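Local coordinates for protein adhesin (Streptococcus sanguinis SK1 = NCTC 7863, PDB 6VT2) that binds sialylated glycans through tandem Siglec-like modules of a serine-rich repeat adhesin, probably attaching the bacterium to host sialoglycoproteins, at residues 125-128 and 129-133; 182-185 and 186-190; 15-18 and 19-22. All blocks are in the same frame, centred on the assembly; numbering follows the deposited sequence.

Contact 1 of 3, residues 125-128 and 129-133. With CA (calcium ion), chain I.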
# COMPACT_ATOMS: atom_id res chain seq x y z
N ARG A 125 -29.66 19.99 12.36
CA ARG A 125 -28.45 19.69 13.12
C ARG A 125 -27.24 20.08 12.30
O ARG A 125 -27.28 20.15 11.06
CB ARG A 125 -28.41 18.21 13.50
CG ARG A 125 -29.61 17.83 14.32
CD ARG A 125 -29.84 18.73 15.48
NE ARG A 125 -28.73 18.66 16.42
CZ ARG A 125 -28.74 19.28 17.59
NH1 ARG A 125 -29.76 20.09 17.91
NH2 ARG A 125 -27.75 19.11 18.43
N PRO A 126 -26.13 20.32 12.96
CA PRO A 126 -24.90 20.64 12.22
C PRO A 126 -24.32 19.41 11.56
O PRO A 126 -24.49 18.28 12.02
CB PRO A 126 -23.98 21.21 13.30
CG PRO A 126 -24.35 20.35 14.52
CD PRO A 126 -25.92 20.21 14.41
N GLN A 127 -23.57 19.65 10.48
CA GLN A 127 -22.98 18.53 9.76
C GLN A 127 -22.05 17.69 10.61
O GLN A 127 -21.96 16.47 10.42
CB GLN A 127 -22.23 19.03 8.53
CG GLN A 127 -23.24 19.52 7.49
CD GLN A 127 -22.68 19.79 6.14
OE1 GLN A 127 -21.61 19.31 5.83
NE2 GLN A 127 -23.39 20.56 5.32
N THR A 128 -21.40 18.28 11.59
CA THR A 128 -20.49 17.51 12.40
C THR A 128 -21.18 16.41 13.17
O THR A 128 -20.51 15.43 13.54
CB THR A 128 -19.70 18.38 13.36
OG1 THR A 128 -18.63 17.56 13.90
CG2 THR A 128 -20.54 18.95 14.45
N GLU A 129 -22.49 16.48 13.36
CA GLU A 129 -23.16 15.37 14.03
C GLU A 129 -23.34 14.18 13.10
O GLU A 129 -23.56 13.05 13.57
CB GLU A 129 -24.49 15.84 14.59
CG GLU A 129 -24.28 16.70 15.80
CD GLU A 129 -25.57 17.08 16.46
OE1 GLU A 129 -26.65 16.76 15.93
OE2 GLU A 129 -25.50 17.71 17.52
N LYS A 130 -23.31 14.40 11.81
CA LYS A 130 -23.39 13.32 10.85
C LYS A 130 -22.05 12.62 10.65
O LYS A 130 -22.01 11.42 10.45
CB LYS A 130 -23.95 13.89 9.54
CG LYS A 130 -23.96 12.96 8.43
CD LYS A 130 -24.64 13.61 7.23
CE LYS A 130 -24.80 12.57 6.10
NZ LYS A 130 -25.00 13.23 4.79
N TYR A 131 -20.94 13.33 10.74
CA TYR A 131 -19.63 12.82 10.35
C TYR A 131 -18.76 12.60 11.58
O TYR A 131 -18.67 13.45 12.47
CB TYR A 131 -18.99 13.79 9.36
CG TYR A 131 -19.82 14.04 8.15
CD1 TYR A 131 -20.02 13.02 7.20
CD2 TYR A 131 -20.45 15.25 7.95
CE1 TYR A 131 -20.82 13.23 6.08
CE2 TYR A 131 -21.26 15.47 6.83
CZ TYR A 131 -21.40 14.45 5.88
OH TYR A 131 -22.21 14.65 4.78
N THR A 132 -18.16 11.42 11.64
CA THR A 132 -17.23 11.07 12.72
C THR A 132 -15.92 10.69 12.04
O THR A 132 -15.80 9.59 11.46
CB THR A 132 -17.77 9.94 13.58
OG1 THR A 132 -19.03 10.33 14.14
CG2 THR A 132 -16.79 9.65 14.73
N PRO A 133 -14.90 11.54 12.08
CA PRO A 133 -13.67 11.24 11.34
C PRO A 133 -12.88 10.12 11.98
O PRO A 133 -12.87 9.96 13.20
CB PRO A 133 -12.87 12.55 11.39
CG PRO A 133 -13.78 13.59 11.99
CD PRO A 133 -14.82 12.81 12.81
CA CA I . -18.43 14.97 14.31
O HOH W 1 -19.92 13.33 15.10
O HOH W 2 -19.13 15.64 16.45
O HOH W 3 -17.18 13.27 15.56

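Contact 2 of 3, residues 182-185 and 186-190. With CA (calcium ion), chain I.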
# COMPACT_ATOMS: atom_id res chain seq x y z
N ILE A 182 -11.10 19.80 11.23
CA ILE A 182 -11.83 19.49 9.98
C ILE A 182 -13.02 20.43 10.00
O ILE A 182 -13.67 20.44 10.97
CB ILE A 182 -12.26 18.02 9.94
CG1 ILE A 182 -11.04 17.11 10.09
CG2 ILE A 182 -13.09 17.69 8.68
CD1 ILE A 182 -11.35 15.65 10.25
N THR A 183 -13.20 21.25 9.00
CA THR A 183 -14.32 22.18 8.97
C THR A 183 -15.26 21.66 7.90
O THR A 183 -14.90 21.59 6.79
CB THR A 183 -13.90 23.62 8.69
OG1 THR A 183 -13.01 24.01 9.72
CG2 THR A 183 -15.04 24.60 8.67
N TYR A 184 -16.45 21.29 8.30
CA TYR A 184 -17.45 20.83 7.36
C TYR A 184 -17.97 22.05 6.67
O TYR A 184 -17.88 23.16 7.01
CB TYR A 184 -18.53 20.07 8.10
CG TYR A 184 -17.91 18.86 8.68
CD1 TYR A 184 -17.25 17.95 7.89
CD2 TYR A 184 -17.89 18.73 10.03
CE1 TYR A 184 -16.59 16.89 8.46
CE2 TYR A 184 -17.31 17.64 10.60
CZ TYR A 184 -16.65 16.72 9.83
OH TYR A 184 -16.05 15.66 10.40
N PRO A 185 -18.73 21.91 5.40
CA PRO A 185 -19.27 23.03 4.61
C PRO A 185 -20.18 23.97 5.36
O PRO A 185 -20.32 25.14 5.01
CB PRO A 185 -20.03 22.32 3.48
CG PRO A 185 -19.49 20.97 3.40
CD PRO A 185 -18.91 20.62 4.75
N ASP A 186 -20.81 23.52 6.42
CA ASP A 186 -21.64 24.41 7.23
C ASP A 186 -20.89 25.13 8.33
O ASP A 186 -21.51 25.85 9.10
CB ASP A 186 -22.83 23.60 7.79
CG ASP A 186 -22.45 22.69 8.89
OD1 ASP A 186 -21.25 22.34 9.00
OD2 ASP A 186 -23.32 22.32 9.69
N GLY A 187 -19.58 25.00 8.37
CA GLY A 187 -18.79 25.68 9.40
C GLY A 187 -18.70 24.93 10.70
O GLY A 187 -17.96 25.35 11.53
N SER A 188 -19.35 23.79 10.83
CA SER A 188 -19.20 22.97 12.04
C SER A 188 -17.87 22.21 11.88
O SER A 188 -17.37 22.08 10.82
CB SER A 188 -20.37 22.08 12.29
OG SER A 188 -20.50 21.10 11.34
N THR A 189 -17.33 21.75 12.99
CA THR A 189 -15.99 21.16 12.93
C THR A 189 -15.88 19.85 13.70
O THR A 189 -16.72 19.51 14.48
CB THR A 189 -14.96 22.13 13.53
OG1 THR A 189 -15.25 22.32 14.91
CG2 THR A 189 -14.91 23.49 12.87
N ASP A 190 -14.83 19.13 13.38
CA ASP A 190 -14.35 18.03 14.20
C ASP A 190 -12.88 18.35 14.47
O ASP A 190 -12.23 19.02 13.67
CB ASP A 190 -14.52 16.72 13.52
CG ASP A 190 -15.85 16.10 13.81
OD1 ASP A 190 -16.25 16.08 14.99
OD2 ASP A 190 -16.46 15.57 12.88
CA CA I . -18.43 14.97 14.31
O HOH W 2 -19.13 15.64 16.45
O HOH W 3 -17.18 13.27 15.56
O HOH W 1 -19.92 13.33 15.10

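Contact 3 of 3, residues 15-18 and 19-22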
# COMPACT_ATOMS: atom_id res chain seq x y z
N ILE A 15 -34.32 14.03 11.14
CA ILE A 15 -33.11 14.84 11.37
C ILE A 15 -32.63 15.38 10.01
O ILE A 15 -32.43 14.57 9.17
CB ILE A 15 -32.03 14.02 12.07
CG1 ILE A 15 -32.54 13.48 13.39
CG2 ILE A 15 -30.77 14.84 12.24
CD1 ILE A 15 -33.03 14.52 14.30
N ALA A 16 -32.37 16.68 9.90
CA ALA A 16 -31.94 17.18 8.52
C ALA A 16 -30.67 17.95 8.86
O ALA A 16 -30.69 18.71 9.76
CB ALA A 16 -32.96 18.10 7.91
N TYR A 17 -29.63 17.77 8.12
CA TYR A 17 -28.37 18.42 8.44
C TYR A 17 -28.29 19.76 7.72
O TYR A 17 -28.64 19.83 6.61
CB TYR A 17 -27.21 17.51 8.09
CG TYR A 17 -27.23 16.33 9.00
CD1 TYR A 17 -26.86 16.48 10.31
CD2 TYR A 17 -27.75 15.13 8.59
CE1 TYR A 17 -26.93 15.44 11.21
CE2 TYR A 17 -27.85 14.09 9.48
CZ TYR A 17 -27.42 14.24 10.77
OH TYR A 17 -27.57 13.18 11.58
N ARG A 18 -27.83 20.77 8.41
CA ARG A 18 -27.66 22.11 7.88
C ARG A 18 -26.83 22.04 6.59
O ARG A 18 -25.82 21.45 6.61
CB ARG A 18 -26.93 22.92 8.94
CG ARG A 18 -26.58 24.30 8.45
CD ARG A 18 -26.16 25.17 9.60
NE ARG A 18 -25.06 24.59 10.33
CZ ARG A 18 -24.46 25.15 11.35
NH1 ARG A 18 -24.90 26.29 11.80
NH2 ARG A 18 -23.44 24.57 11.93
N GLY A 19 -27.31 22.64 5.50
CA GLY A 19 -26.60 22.67 4.23
C GLY A 19 -26.97 21.55 3.30
O GLY A 19 -26.69 21.68 2.14
N GLU A 20 -27.58 20.50 3.82
CA GLU A 20 -27.79 19.26 3.03
C GLU A 20 -29.22 19.06 2.57
O GLU A 20 -30.09 19.65 3.10
CB GLU A 20 -27.33 18.08 3.86
CG GLU A 20 -25.96 18.33 4.45
CD GLU A 20 -25.19 17.09 4.83
OE1 GLU A 20 -25.79 16.06 4.91
OE2 GLU A 20 -24.01 17.22 5.09
N GLU A 21 -29.36 18.19 1.59
CA GLU A 21 -30.69 17.80 1.12
C GLU A 21 -31.27 16.85 2.15
O GLU A 21 -30.50 16.13 2.76
CB GLU A 21 -30.63 17.02 -0.18
CG GLU A 21 -30.04 17.74 -1.38
CD GLU A 21 -29.71 16.83 -2.55
OE1 GLU A 21 -29.76 15.59 -2.38
OE2 GLU A 21 -29.44 17.36 -3.63
N PHE A 22 -32.58 16.89 2.35
CA PHE A 22 -33.28 15.91 3.19
C PHE A 22 -34.46 15.41 2.36
O PHE A 22 -34.87 16.07 1.49
CB PHE A 22 -33.79 16.46 4.52
CG PHE A 22 -34.82 17.55 4.37
CD1 PHE A 22 -34.41 18.86 4.21
CD2 PHE A 22 -36.18 17.29 4.40
CE1 PHE A 22 -35.33 19.88 4.06
CE2 PHE A 22 -37.10 18.31 4.25
CZ PHE A 22 -36.67 19.60 4.09
O HOH W 4 -29.97 15.87 5.85
O HOH W 5 -30.81 18.18 5.35

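Contact 1 of 3, residues 125-128 and 129-133
The carbonyl oxygen of Gln127 takes two backbone donors from the next turn of chain: Lys130 N at 2.8 Å and, in a weak bond, Tyr131 N. One residue earlier, Pro126 O accepts from Glu129 N at 3.0 Å, so successive carbonyls wind the chain into a tight coil. Outside this coil lies a salt bridge. Arg125 meets Glu129 side-on: NE donates to OE1 at 2.9 Å and NH2 to OE2 at 2.8 Å, each oxygen approached on its syn side and each bond nearly straight. The guanidinium keeps both oxygens close to its own plane, while the carboxylate is turned 29° against it. Bends at chi2 and chi3 fold the arginine back to make this two-pronged grip, and the Pro126 ring lies across the glutamate, its CG and CD meeting the CG and CD of Glu129. The coil leads from strand 119-125 of the sialic-acid-binding Siglec-like region into the atypical Rib region, and a calcium ion sits at this passage. Thr128 chelates the ion through its O, 2.3 Å from the metal, and its OG1. Having OG1 anti to the backbone N (chi1 -168°) lets both oxygens face the ion, and OG1 is also hydrogen-bonded to Thr189 O. Tyr131 O is a further ligand at 2.4 Å; three waters and both carboxylate oxygens of Asp190 complete the shell. The side chains of Gln127 and Tyr131 run side by side in the same direction, with amide and ring planes 63° apart. Lys130 CG covers one face of that ring, and its NZ donates to Tyr131 OH at 3.1 Å while also forming a salt bridge with Glu20. Gln127 NE2 reaches Arg18 O.

Contact 2 of 3, residues 182-185 and 186-190
Ile182 pairs with Asp190 as an antiparallel hydrogen-bonded pair: Ile182 N donates to Asp190 O at 2.8 Å, and Asp190 N returns the bond to Ile182 O. Next, Thr183 faces Thr189 in a non-hydrogen-bonded pair. Their side chains lie alongside each other on the same face of the sheet, with OG1 of Thr183 3.7 Å from CG2 of Thr189. Tyr184 uses both its backbone and its ring. Its N bonds to Ser188 O, and its O accepts from Gly187 N at 2.9 Å. The ring, turned 86° to the carboxylate of Asp190, presents its edge, and OH donates to OD2 at 2.5 Å on the anti lone pair. That carboxylate is already bidentate on calcium, with OD1 and OD2 each 2.5 Å from the ion; the tyrosine is thus a second-shell group, and its bond adds to the hold of the ion on the carboxylate's orientation. Pro185 and Asp186 fill the corner of the turn. Asp186 OD1 is held twice by Ser188, by OG at 2.8 Å on the syn lone pair and by N from above the carboxylate plane, forming an Asx turn; OD2 points on to Arg18 and Gln127. Gly187, with a positive phi of 85°, lets the chain rejoin the strand. A type I turn followed by a G1 beta bulge is the classic 3:5 beta hairpin, which here brings Asp190 to the calcium site.

Contact 3 of 3, residues 15-18 and 19-22
A type II beta turn, Tyr17 to Glu20, joins strand 13-17 to strand 21-29 in the Siglec-like region, and these two strands belong to different sheets. The turn is closed by Glu20 N, which donates to Tyr17 O at 3.1 Å. Gly19 occupies the third position with a positive phi of 92°, the backbone shape this turn type needs there. Two waters add to this single direct bond, one within the turn and one reaching Glu21. Water 4 accepts from Tyr17 N and donates to Glu21 O at 3.1 Å; water 5 donates to Tyr17 O and, at 2.8 Å, to Glu20 O. Tyr17 O is thus held by a backbone N-H as well as a water. Deeper in, the buried methyl of Ala16 rests against the root of Phe22, Ala16 CB lying 3.9 Å from Phe22 CB. With CG between the backbone N and the carbonyl carbon (chi1 62°), the phenyl ring leads away from Ala16, and only its root, with CG and CD1, stays beside the methyl. Glu20 starts toward the first strand and then runs out extended: Glu20 CB lies 3.5 Å from Tyr17 O, and Glu20 OE1 3.8 Å from Tyr17 CB. Its carboxylate goes on to Lys130 and the hydroxyl of Tyr131. Arg18 sends its chain off at an angle to Glu20, NE forming a salt bridge with Asp186. Strand 13-17 runs parallel to 119-125 in the mixed sheet, whereas 21-29 lies in the antiparallel one. Such a sheet-to-sheet turn, with small apolar packing beneath it, is consistent with the beta sandwich of an immunoglobulin-like E-set domain.

From the N terminus, contact 3 comes first and closes a turn between the two sheets of the Siglec-like region. About a hundred residues later contact 1 coils the chain as it leaves strand 119-125, and contact 2 then closes the hairpin 180-183/189-192 of the Rib region. The three loops follow in series; none encloses or crosses another. In space they converge: contacts 1 and 2 share the calcium ion and its three waters, with their centres about 8 Å apart, while Arg18 of contact 3 reaches both Gln127 and Asp186. Together they tie the Siglec-like sheets to the three-stranded sheet beyond, consistent with a fixed junction between the first Siglec-like region and the Rib region that follows it.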